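PDB 1QYD: bifunctional pinoresinol-lariciresinol reductase 1 from Thuja plicata, which catalyses the NADPH-dependent, enantioselective reduction of (-)-pinoresinol to (-)-lariciresinol and then to (+)-secoisolariciresinol in lignan biosynthesis. Local coordinates for residues Ile150-Asn158 with Thr213-Arg221; Leu168-Arg179 with Gln229-Glu237. One frame throughout, in Å; residues are numbered along the deposited sequence.

Contact 1 (Ile150-Asn158 with Thr213-Arg221)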
loop_
_atom_site.group_PDB
_atom_site.type_symbol
_atom_site.label_atom_id
_atom_site.label_comp_id
_atom_site.label_asym_id
_atom_site.label_seq_id
_atom_site.Cartn_x
_atom_site.Cartn_y
_atom_site.Cartn_z
ATOM N N ILE A 150 -21.021 -13.874 4.343
ATOM C CA ILE A 150 -21.039 -14.238 2.935
ATOM C C ILE A 150 -20.724 -15.733 2.899
ATOM O O ILE A 150 -20.110 -16.233 3.847
ATOM C CB ILE A 150 -19.972 -13.329 2.228
ATOM C CG1 ILE A 150 -20.510 -11.891 2.231
ATOM C CG2 ILE A 150 -19.673 -13.781 0.803
ATOM C CD1 ILE A 150 -19.641 -10.803 1.574
ATOM N N PRO A 151 -21.162 -16.517 1.910
ATOM C CA PRO A 151 -20.747 -17.897 1.707
ATOM C C PRO A 151 -19.425 -18.014 0.976
ATOM O O PRO A 151 -19.387 -17.771 -0.222
ATOM C CB PRO A 151 -21.879 -18.504 0.950
ATOM C CG PRO A 151 -22.997 -17.515 1.108
ATOM C CD PRO A 151 -22.282 -16.206 1.049
ATOM N N TYR A 152 -18.343 -18.409 1.661
ATOM C CA TYR A 152 -16.976 -18.496 1.097
ATOM C C TYR A 152 -16.282 -19.849 0.919
ATOM O O TYR A 152 -16.622 -20.902 1.464
ATOM C CB TYR A 152 -15.980 -17.619 1.910
ATOM C CG TYR A 152 -16.090 -17.703 3.429
ATOM C CD1 TYR A 152 -17.112 -16.982 4.047
ATOM C CD2 TYR A 152 -15.218 -18.461 4.220
ATOM C CE1 TYR A 152 -17.278 -17.012 5.435
ATOM C CE2 TYR A 152 -15.374 -18.497 5.616
ATOM C CZ TYR A 152 -16.412 -17.770 6.220
ATOM O OH TYR A 152 -16.636 -17.780 7.600
ATOM N N THR A 153 -15.280 -19.805 0.048
ATOM C CA THR A 153 -14.386 -20.931 -0.170
ATOM C C THR A 153 -13.103 -20.212 -0.435
ATOM O O THR A 153 -13.057 -19.366 -1.327
ATOM C CB THR A 153 -14.717 -21.748 -1.393
ATOM O OG1 THR A 153 -16.079 -22.136 -1.294
ATOM C CG2 THR A 153 -13.821 -22.961 -1.484
ATOM N N TYR A 154 -12.088 -20.472 0.392
ATOM C CA TYR A 154 -10.793 -19.845 0.154
ATOM C C TYR A 154 -9.913 -20.855 -0.562
ATOM O O TYR A 154 -9.544 -21.895 -0.039
ATOM C CB TYR A 154 -10.179 -19.426 1.472
ATOM C CG TYR A 154 -11.016 -18.399 2.212
ATOM C CD1 TYR A 154 -11.239 -18.553 3.570
ATOM C CD2 TYR A 154 -11.544 -17.296 1.550
ATOM C CE1 TYR A 154 -11.973 -17.604 4.277
ATOM C CE2 TYR A 154 -12.288 -16.346 2.253
ATOM C CZ TYR A 154 -12.493 -16.500 3.617
ATOM O OH TYR A 154 -13.169 -15.533 4.326
ATOM N N VAL A 155 -9.654 -20.585 -1.838
ATOM C CA VAL A 155 -8.895 -21.480 -2.682
ATOM C C VAL A 155 -7.416 -21.206 -2.559
ATOM O O VAL A 155 -6.876 -20.408 -3.318
ATOM C CB VAL A 155 -9.327 -21.342 -4.155
ATOM C CG1 VAL A 155 -10.352 -22.405 -4.490
ATOM C CG2 VAL A 155 -9.954 -19.965 -4.396
ATOM N N SER A 156 -6.790 -21.831 -1.534
ATOM C CA SER A 156 -5.340 -21.815 -1.281
ATOM C C SER A 156 -4.802 -22.943 -2.147
ATOM O O SER A 156 -5.088 -24.120 -1.938
ATOM C CB SER A 156 -5.075 -22.113 0.151
ATOM O OG SER A 156 -3.734 -21.759 0.336
ATOM N N SER A 157 -4.074 -22.552 -3.182
ATOM C CA SER A 157 -3.735 -23.448 -4.268
ATOM C C SER A 157 -2.249 -23.655 -4.552
ATOM O O SER A 157 -1.849 -24.435 -5.404
ATOM C CB SER A 157 -4.468 -22.895 -5.466
ATOM O OG SER A 157 -3.947 -21.614 -5.810
ATOM N N ASN A 158 -1.434 -22.897 -3.826
ATOM C CA ASN A 158 0.029 -22.956 -3.775
ATOM C C ASN A 158 0.857 -22.420 -4.949
ATOM O O ASN A 158 0.644 -21.276 -5.367
ATOM C CB ASN A 158 0.429 -24.424 -3.438
ATOM C CG ASN A 158 -0.125 -24.884 -2.079
ATOM O OD1 ASN A 158 -0.835 -25.900 -1.962
ATOM N ND2 ASN A 158 0.172 -24.115 -1.026
ATOM N N THR A 213 -17.499 -27.343 0.425
ATOM C CA THR A 213 -16.489 -26.292 0.442
ATOM C C THR A 213 -16.984 -24.972 1.010
ATOM O O THR A 213 -16.324 -23.926 0.964
ATOM C CB THR A 213 -15.923 -26.107 -0.990
ATOM O OG1 THR A 213 -16.948 -25.738 -1.882
ATOM C CG2 THR A 213 -15.343 -27.397 -1.479
ATOM N N LEU A 214 -18.152 -25.113 1.642
ATOM C CA LEU A 214 -18.879 -24.028 2.276
ATOM C C LEU A 214 -18.235 -23.520 3.559
ATOM O O LEU A 214 -18.243 -24.190 4.605
ATOM C CB LEU A 214 -20.274 -24.514 2.576
ATOM C CG LEU A 214 -21.491 -23.716 2.169
ATOM C CD1 LEU A 214 -22.667 -24.633 2.477
ATOM C CD2 LEU A 214 -21.549 -22.338 2.842
ATOM N N ASN A 215 -17.704 -22.296 3.452
ATOM C CA ASN A 215 -16.993 -21.572 4.506
ATOM C C ASN A 215 -15.643 -22.159 4.908
ATOM O O ASN A 215 -14.924 -21.628 5.759
ATOM C CB ASN A 215 -17.888 -21.428 5.768
ATOM C CG ASN A 215 -19.110 -20.514 5.594
ATOM O OD1 ASN A 215 -19.083 -19.435 5.005
ATOM N ND2 ASN A 215 -20.250 -20.912 6.141
ATOM N N LYS A 216 -15.285 -23.240 4.209
ATOM C CA LYS A 216 -14.041 -23.972 4.322
ATOM C C LYS A 216 -12.948 -23.467 3.372
ATOM O O LYS A 216 -13.222 -22.899 2.302
ATOM C CB LYS A 216 -14.320 -25.437 4.036
ATOM C CG LYS A 216 -14.978 -26.258 5.136
ATOM C CD LYS A 216 -14.911 -27.725 4.723
ATOM C CE LYS A 216 -15.242 -28.732 5.829
ATOM N NZ LYS A 216 -15.297 -30.108 5.356
ATOM N N THR A 217 -11.674 -23.679 3.786
ATOM C CA THR A 217 -10.502 -23.348 2.958
ATOM C C THR A 217 -10.231 -24.564 2.079
ATOM O O THR A 217 -10.272 -25.696 2.562
ATOM C CB THR A 217 -9.239 -23.026 3.814
ATOM O OG1 THR A 217 -9.578 -21.922 4.678
ATOM C CG2 THR A 217 -8.039 -22.621 2.964
ATOM N N MET A 218 -10.023 -24.363 0.768
ATOM C CA MET A 218 -9.794 -25.462 -0.154
ATOM C C MET A 218 -8.349 -25.454 -0.557
ATOM O O MET A 218 -7.924 -24.571 -1.294
ATOM C CB MET A 218 -10.649 -25.327 -1.411
ATOM C CG MET A 218 -10.458 -26.576 -2.239
ATOM S SD MET A 218 -10.992 -26.361 -3.938
ATOM C CE MET A 218 -12.086 -27.712 -3.881
ATOM N N TYR A 219 -7.589 -26.417 -0.046
ATOM C CA TYR A 219 -6.178 -26.590 -0.376
ATOM C C TYR A 219 -6.043 -27.494 -1.600
ATOM O O TYR A 219 -6.778 -28.465 -1.760
ATOM C CB TYR A 219 -5.429 -27.228 0.793
ATOM C CG TYR A 219 -5.360 -26.412 2.083
ATOM C CD1 TYR A 219 -4.598 -25.249 2.134
ATOM C CD2 TYR A 219 -6.045 -26.822 3.230
ATOM C CE1 TYR A 219 -4.526 -24.510 3.322
ATOM C CE2 TYR A 219 -5.977 -26.088 4.412
ATOM C CZ TYR A 219 -5.216 -24.936 4.454
ATOM O OH TYR A 219 -5.130 -24.205 5.624
ATOM N N ILE A 220 -5.180 -27.177 -2.561
ATOM C CA ILE A 220 -4.919 -28.111 -3.644
ATOM C C ILE A 220 -3.525 -28.566 -3.219
ATOM O O ILE A 220 -2.584 -27.768 -3.036
ATOM C CB ILE A 220 -4.887 -27.414 -5.004
ATOM C CG1 ILE A 220 -6.078 -26.492 -5.250
ATOM C CG2 ILE A 220 -4.910 -28.536 -6.025
ATOM C CD1 ILE A 220 -6.286 -25.969 -6.683
ATOM N N ARG A 221 -3.483 -29.880 -2.922
ATOM C CA ARG A 221 -2.276 -30.538 -2.420
ATOM C C ARG A 221 -2.019 -31.803 -3.192
ATOM O O ARG A 221 -2.032 -32.861 -2.559
ATOM C CB ARG A 221 -2.421 -30.894 -0.918
ATOM C CG ARG A 221 -1.923 -29.808 -0.009
ATOM C CD ARG A 221 -1.974 -30.187 1.445
ATOM N NE ARG A 221 -1.344 -29.102 2.192
ATOM C CZ ARG A 221 -1.274 -29.063 3.530
ATOM N NH1 ARG A 221 -1.776 -30.009 4.333
ATOM N NH2 ARG A 221 -0.632 -28.045 4.073
#
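Y152 lays its ring over N215. The CA of N215 sits over the ring face, 3.9 Å from the centroid of the Y152 ring, a CH-pi contact. N215 OD1 hangs over the rim of that face, with the amide plane turned 54° from the ring. CG of Y152 lies between its own backbone N and carbonyl carbon (chi1 44°), which swings the phenol across to the turn at N215. The opposite face receives the hydroxyl of Y154, itself hydrogen-bonded to E146 of helix 133-147. N215 adopts a left-handed backbone conformation, which asparagine tolerates well, and its backbone N donates to Y152 O at 2.7 Å. At T153 the hydroxyl reaches T213 O at 2.9 Å, approaching 52° out of the carbonyl plane, and also bonds R111.

Beyond this turn the segments run as parallel neighbours, strand 154-156 beside strand 217-219, which in turn pairs with strand 290-292. Backbone bonding of P151 to F112 suggests that these strands continue the parallel sheet of the Rossmann-type domain, and Y154 makes a cation-pi contact with R142, which probably binds NADP(+). M218 N donates to Y154 O, and I220 N to S156 O at 3.1 Å. On one face, Y154 turns a ring edge to T217 OG1, while the Y219 ring takes T217 CG2 over its rim and has S156 CB 3.7 Å from its CD1. The small S156 leaves room for that ring, and its hydroxyl bonds G118 O. On the other face, V155 CG1 meets M218 SD at 4.0 Å; helix 197-207 lies over this pair, T204 against V155 and S207 against M218.

Contact 2 (Leu168-Arg179 with Gln229-Glu237)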
loop_
_atom_site.group_PDB
_atom_site.type_symbol
_atom_site.label_atom_id
_atom_site.label_comp_id
_atom_site.label_asym_id
_atom_site.label_seq_id
_atom_site.Cartn_x
_atom_site.Cartn_y
_atom_site.Cartn_z
ATOM N N LEU A 168 12.473 -22.848 -12.139
ATOM C CA LEU A 168 13.024 -23.835 -11.189
ATOM C C LEU A 168 13.244 -23.214 -9.797
ATOM O O LEU A 168 13.798 -23.821 -8.886
ATOM C CB LEU A 168 14.339 -24.434 -11.733
ATOM C CG LEU A 168 14.447 -25.942 -11.988
ATOM C CD1 LEU A 168 13.171 -26.514 -12.524
ATOM C CD2 LEU A 168 15.571 -26.183 -12.988
ATOM N N ALA A 169 12.643 -22.013 -9.672
ATOM C CA ALA A 169 12.551 -21.077 -8.562
ATOM C C ALA A 169 13.708 -20.086 -8.401
ATOM O O ALA A 169 14.060 -19.644 -7.296
ATOM C CB ALA A 169 12.360 -21.872 -7.275
ATOM N N GLN A 170 14.265 -19.631 -9.539
ATOM C CA GLN A 170 15.443 -18.788 -9.471
ATOM C C GLN A 170 15.263 -17.296 -9.447
ATOM O O GLN A 170 14.494 -16.673 -10.183
ATOM C CB GLN A 170 16.365 -19.165 -10.601
ATOM C CG GLN A 170 17.495 -19.993 -9.969
ATOM C CD GLN A 170 17.442 -21.498 -10.164
ATOM O OE1 GLN A 170 17.405 -22.303 -9.240
ATOM N NE2 GLN A 170 17.493 -21.933 -11.402
ATOM N N LEU A 171 16.080 -16.783 -8.529
ATOM C CA LEU A 171 16.189 -15.391 -8.108
ATOM C C LEU A 171 16.347 -14.361 -9.199
ATOM O O LEU A 171 16.478 -13.171 -8.879
ATOM C CB LEU A 171 17.403 -15.162 -7.153
ATOM C CG LEU A 171 17.671 -15.852 -5.809
ATOM C CD1 LEU A 171 18.843 -15.193 -5.124
ATOM C CD2 LEU A 171 16.480 -15.714 -4.899
ATOM N N ASP A 172 16.404 -14.825 -10.459
ATOM C CA ASP A 172 16.668 -13.971 -11.609
ATOM C C ASP A 172 15.454 -13.591 -12.430
ATOM O O ASP A 172 15.503 -12.651 -13.235
ATOM C CB ASP A 172 17.728 -14.629 -12.539
ATOM C CG ASP A 172 17.468 -15.995 -13.149
ATOM O OD1 ASP A 172 16.377 -16.546 -13.059
ATOM O OD2 ASP A 172 18.392 -16.530 -13.738
ATOM N N GLY A 173 14.371 -14.339 -12.207
ATOM C CA GLY A 173 13.108 -14.020 -12.835
ATOM C C GLY A 173 12.948 -14.587 -14.219
ATOM O O GLY A 173 11.914 -14.340 -14.823
ATOM N N HIS A 174 13.901 -15.341 -14.767
ATOM C CA HIS A 174 13.740 -15.948 -16.076
ATOM C C HIS A 174 12.654 -16.997 -15.912
ATOM O O HIS A 174 12.594 -17.623 -14.870
ATOM C CB HIS A 174 15.066 -16.611 -16.547
ATOM C CG HIS A 174 16.319 -15.721 -16.630
ATOM N ND1 HIS A 174 16.594 -14.553 -16.024
ATOM C CD2 HIS A 174 17.440 -16.057 -17.360
ATOM C CE1 HIS A 174 17.817 -14.190 -16.355
ATOM N NE2 HIS A 174 18.323 -15.100 -17.158
ATOM N N MET A 175 11.731 -17.173 -16.853
ATOM C CA MET A 175 10.668 -18.154 -16.716
ATOM C C MET A 175 10.891 -19.401 -17.500
ATOM O O MET A 175 9.979 -20.016 -18.054
ATOM C CB MET A 175 9.336 -17.601 -17.146
ATOM C CG MET A 175 8.466 -17.728 -15.930
ATOM S SD MET A 175 8.959 -16.400 -14.817
ATOM C CE MET A 175 9.136 -17.229 -13.279
ATOM N N MET A 176 12.181 -19.710 -17.505
ATOM C CA MET A 176 12.706 -20.890 -18.158
ATOM C C MET A 176 13.661 -21.625 -17.238
ATOM O O MET A 176 14.302 -20.983 -16.401
ATOM C CB MET A 176 13.419 -20.484 -19.415
ATOM C CG MET A 176 12.422 -20.226 -20.527
ATOM S SD MET A 176 11.531 -21.673 -21.141
ATOM C CE MET A 176 11.922 -21.424 -22.854
ATOM N N PRO A 177 13.775 -22.961 -17.282
ATOM C CA PRO A 177 14.715 -23.710 -16.464
ATOM C C PRO A 177 16.100 -23.442 -17.029
ATOM O O PRO A 177 16.278 -23.504 -18.249
ATOM C CB PRO A 177 14.245 -25.135 -16.598
ATOM C CG PRO A 177 12.920 -25.107 -17.336
ATOM C CD PRO A 177 13.090 -23.871 -18.197
ATOM N N PRO A 178 17.085 -23.050 -16.222
ATOM C CA PRO A 178 18.396 -22.653 -16.715
ATOM C C PRO A 178 19.433 -23.748 -16.900
ATOM O O PRO A 178 19.511 -24.672 -16.095
ATOM C CB PRO A 178 18.829 -21.588 -15.727
ATOM C CG PRO A 178 18.284 -22.113 -14.430
ATOM C CD PRO A 178 16.900 -22.577 -14.854
ATOM N N ARG A 179 20.221 -23.642 -17.977
ATOM C CA ARG A 179 21.373 -24.509 -18.183
ATOM C C ARG A 179 22.540 -24.021 -17.300
ATOM O O ARG A 179 22.626 -22.838 -16.913
ATOM C CB ARG A 179 21.779 -24.491 -19.665
ATOM C CG ARG A 179 22.809 -25.593 -19.980
ATOM C CD ARG A 179 23.125 -25.789 -21.455
ATOM N NE ARG A 179 22.029 -26.433 -22.156
ATOM C CZ ARG A 179 21.720 -26.106 -23.412
ATOM N NH1 ARG A 179 22.407 -25.174 -24.073
ATOM N NH2 ARG A 179 20.708 -26.723 -24.019
ATOM N N GLN A 229 12.398 -28.676 -3.638
ATOM C CA GLN A 229 13.036 -27.881 -4.683
ATOM C C GLN A 229 13.928 -28.665 -5.618
ATOM O O GLN A 229 13.841 -28.538 -6.833
ATOM C CB GLN A 229 13.885 -26.786 -4.085
ATOM C CG GLN A 229 14.416 -25.869 -5.196
ATOM C CD GLN A 229 15.328 -24.809 -4.637
ATOM O OE1 GLN A 229 15.611 -24.740 -3.437
ATOM N NE2 GLN A 229 15.800 -23.974 -5.552
ATOM N N LYS A 230 14.801 -29.421 -4.954
ATOM C CA LYS A 230 15.768 -30.320 -5.526
ATOM C C LYS A 230 15.034 -31.392 -6.320
ATOM O O LYS A 230 15.464 -31.717 -7.422
ATOM C CB LYS A 230 16.544 -30.837 -4.323
ATOM C CG LYS A 230 17.810 -31.689 -4.352
ATOM C CD LYS A 230 18.149 -31.962 -2.862
ATOM C CE LYS A 230 19.340 -32.929 -2.629
ATOM N NZ LYS A 230 19.435 -33.458 -1.268
ATOM N N GLU A 231 13.928 -31.964 -5.857
ATOM C CA GLU A 231 13.252 -32.960 -6.657
ATOM C C GLU A 231 12.594 -32.466 -7.905
ATOM O O GLU A 231 12.316 -33.316 -8.745
ATOM C CB GLU A 231 12.163 -33.642 -5.944
ATOM C CG GLU A 231 12.592 -34.407 -4.720
ATOM C CD GLU A 231 11.337 -34.906 -4.046
ATOM O OE1 GLU A 231 10.722 -34.138 -3.304
ATOM O OE2 GLU A 231 10.963 -36.049 -4.305
ATOM N N VAL A 232 12.257 -31.167 -8.020
ATOM C CA VAL A 232 11.748 -30.582 -9.272
ATOM C C VAL A 232 12.941 -30.278 -10.199
ATOM O O VAL A 232 12.824 -30.364 -11.426
ATOM C CB VAL A 232 10.927 -29.270 -8.994
ATOM C CG1 VAL A 232 10.563 -28.437 -10.259
ATOM C CG2 VAL A 232 9.653 -29.748 -8.315
ATOM N N ILE A 233 14.106 -29.942 -9.623
ATOM C CA ILE A 233 15.322 -29.784 -10.385
ATOM C C ILE A 233 15.617 -31.131 -10.962
ATOM O O ILE A 233 16.047 -31.185 -12.103
ATOM C CB ILE A 233 16.505 -29.381 -9.548
ATOM C CG1 ILE A 233 16.221 -28.078 -8.816
ATOM C CG2 ILE A 233 17.695 -29.234 -10.474
ATOM C CD1 ILE A 233 17.337 -27.317 -8.062
ATOM N N GLN A 234 15.332 -32.199 -10.212
ATOM C CA GLN A 234 15.586 -33.562 -10.648
ATOM C C GLN A 234 14.729 -34.134 -11.752
ATOM O O GLN A 234 15.200 -35.041 -12.453
ATOM C CB GLN A 234 15.492 -34.496 -9.488
ATOM C CG GLN A 234 16.800 -34.533 -8.724
ATOM C CD GLN A 234 16.712 -35.416 -7.496
ATOM O OE1 GLN A 234 17.259 -35.085 -6.442
ATOM N NE2 GLN A 234 16.011 -36.550 -7.588
ATOM N N ILE A 235 13.496 -33.628 -11.901
ATOM C CA ILE A 235 12.633 -33.983 -13.022
ATOM C C ILE A 235 13.179 -33.274 -14.259
ATOM O O ILE A 235 13.058 -33.805 -15.361
ATOM C CB ILE A 235 11.185 -33.535 -12.711
ATOM C CG1 ILE A 235 10.636 -34.350 -11.531
ATOM C CG2 ILE A 235 10.304 -33.707 -13.949
ATOM C CD1 ILE A 235 9.407 -33.784 -10.785
ATOM N N TRP A 236 13.790 -32.080 -14.110
ATOM C CA TRP A 236 14.378 -31.386 -15.251
ATOM C C TRP A 236 15.591 -32.173 -15.704
ATOM O O TRP A 236 15.734 -32.493 -16.884
ATOM C CB TRP A 236 14.879 -29.947 -14.956
ATOM C CG TRP A 236 15.145 -29.179 -16.278
ATOM C CD1 TRP A 236 14.264 -29.274 -17.331
ATOM C CD2 TRP A 236 16.203 -28.372 -16.601
ATOM N NE1 TRP A 236 14.744 -28.552 -18.303
ATOM C CE2 TRP A 236 15.891 -28.001 -17.911
ATOM C CE3 TRP A 236 17.370 -27.896 -16.026
ATOM C CZ2 TRP A 236 16.713 -27.162 -18.669
ATOM C CZ3 TRP A 236 18.205 -27.056 -16.781
ATOM C CH2 TRP A 236 17.893 -26.684 -18.090
ATOM N N GLU A 237 16.439 -32.519 -14.729
ATOM C CA GLU A 237 17.631 -33.293 -14.978
ATOM C C GLU A 237 17.233 -34.539 -15.717
ATOM O O GLU A 237 17.673 -34.690 -16.860
ATOM C CB GLU A 237 18.309 -33.638 -13.668
ATOM C CG GLU A 237 19.243 -32.505 -13.321
ATOM C CD GLU A 237 19.832 -32.462 -11.929
ATOM O OE1 GLU A 237 20.368 -31.409 -11.629
ATOM O OE2 GLU A 237 19.766 -33.422 -11.150
#
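P177 presses its ring onto the indole of W236. CB of P177 stands 3.7 Å from the centroid of the five-membered ring, 18° off the normal, so the C-H bonds of the proline meet the pi face of the tryptophan in a CH-pi contact. Proline fits here because its compact, rigid ring offers a blunt bump, and the broad indole gives it a flat seat. The two side chains cross at about a right angle. With CG opposite its backbone N (chi1 -166°), W236 extends from helix 229-241 toward the proline loop, where the backbone N of R179 lies at the indole edge, 3.8 Å from CH2.

L168 supplies the second bump. Its branched end enters a hollow between successive helix turns, where CD1 lies 4.0 Å from V232 CG1 and CG rests near I233 CG1. The other methyl, CD2, turns to the indole and comes within 3.9 Å of W236 CE3. A leucine can divide its two methyls between V232 and W236, whereas the beta-branched V232 and I233 make the floor. Replacing W236 by an alanine is likely to leave P177 CB without the indole face it rests on and to open a gap beside L168 CD2. At the other end of the contact, Q229 stretches its chain beside A169, and its OE1 accepts a hydrogen bond from Y185 N.

No hydrogen bond joins the two segments, so complementary shape does the work. Strand 181-182 packs against L168 and I233 through V182, while helix 305-309 meets V232 and I235 through L309.

How the contacts relate
From the N terminus, the chain first builds five parallel strands of a sheet, and helix 133-147 then leads into residues 150-158, the first half of contact 1. Before that contact closes at 213-221, the chain passes through 168-179, which opens contact 2; the latter closes at 229-237. The two loops therefore cross, neither enclosing the other. Contact 1 joins the neighbouring parallel strands 154-156 and 217-219, whereas contact 2 packs the loop after helix 161-164 against helix 229-241. Their centres are 29 Å apart, on opposite sides of the chain's centre, and their nearest atoms are about 12 Å from each other.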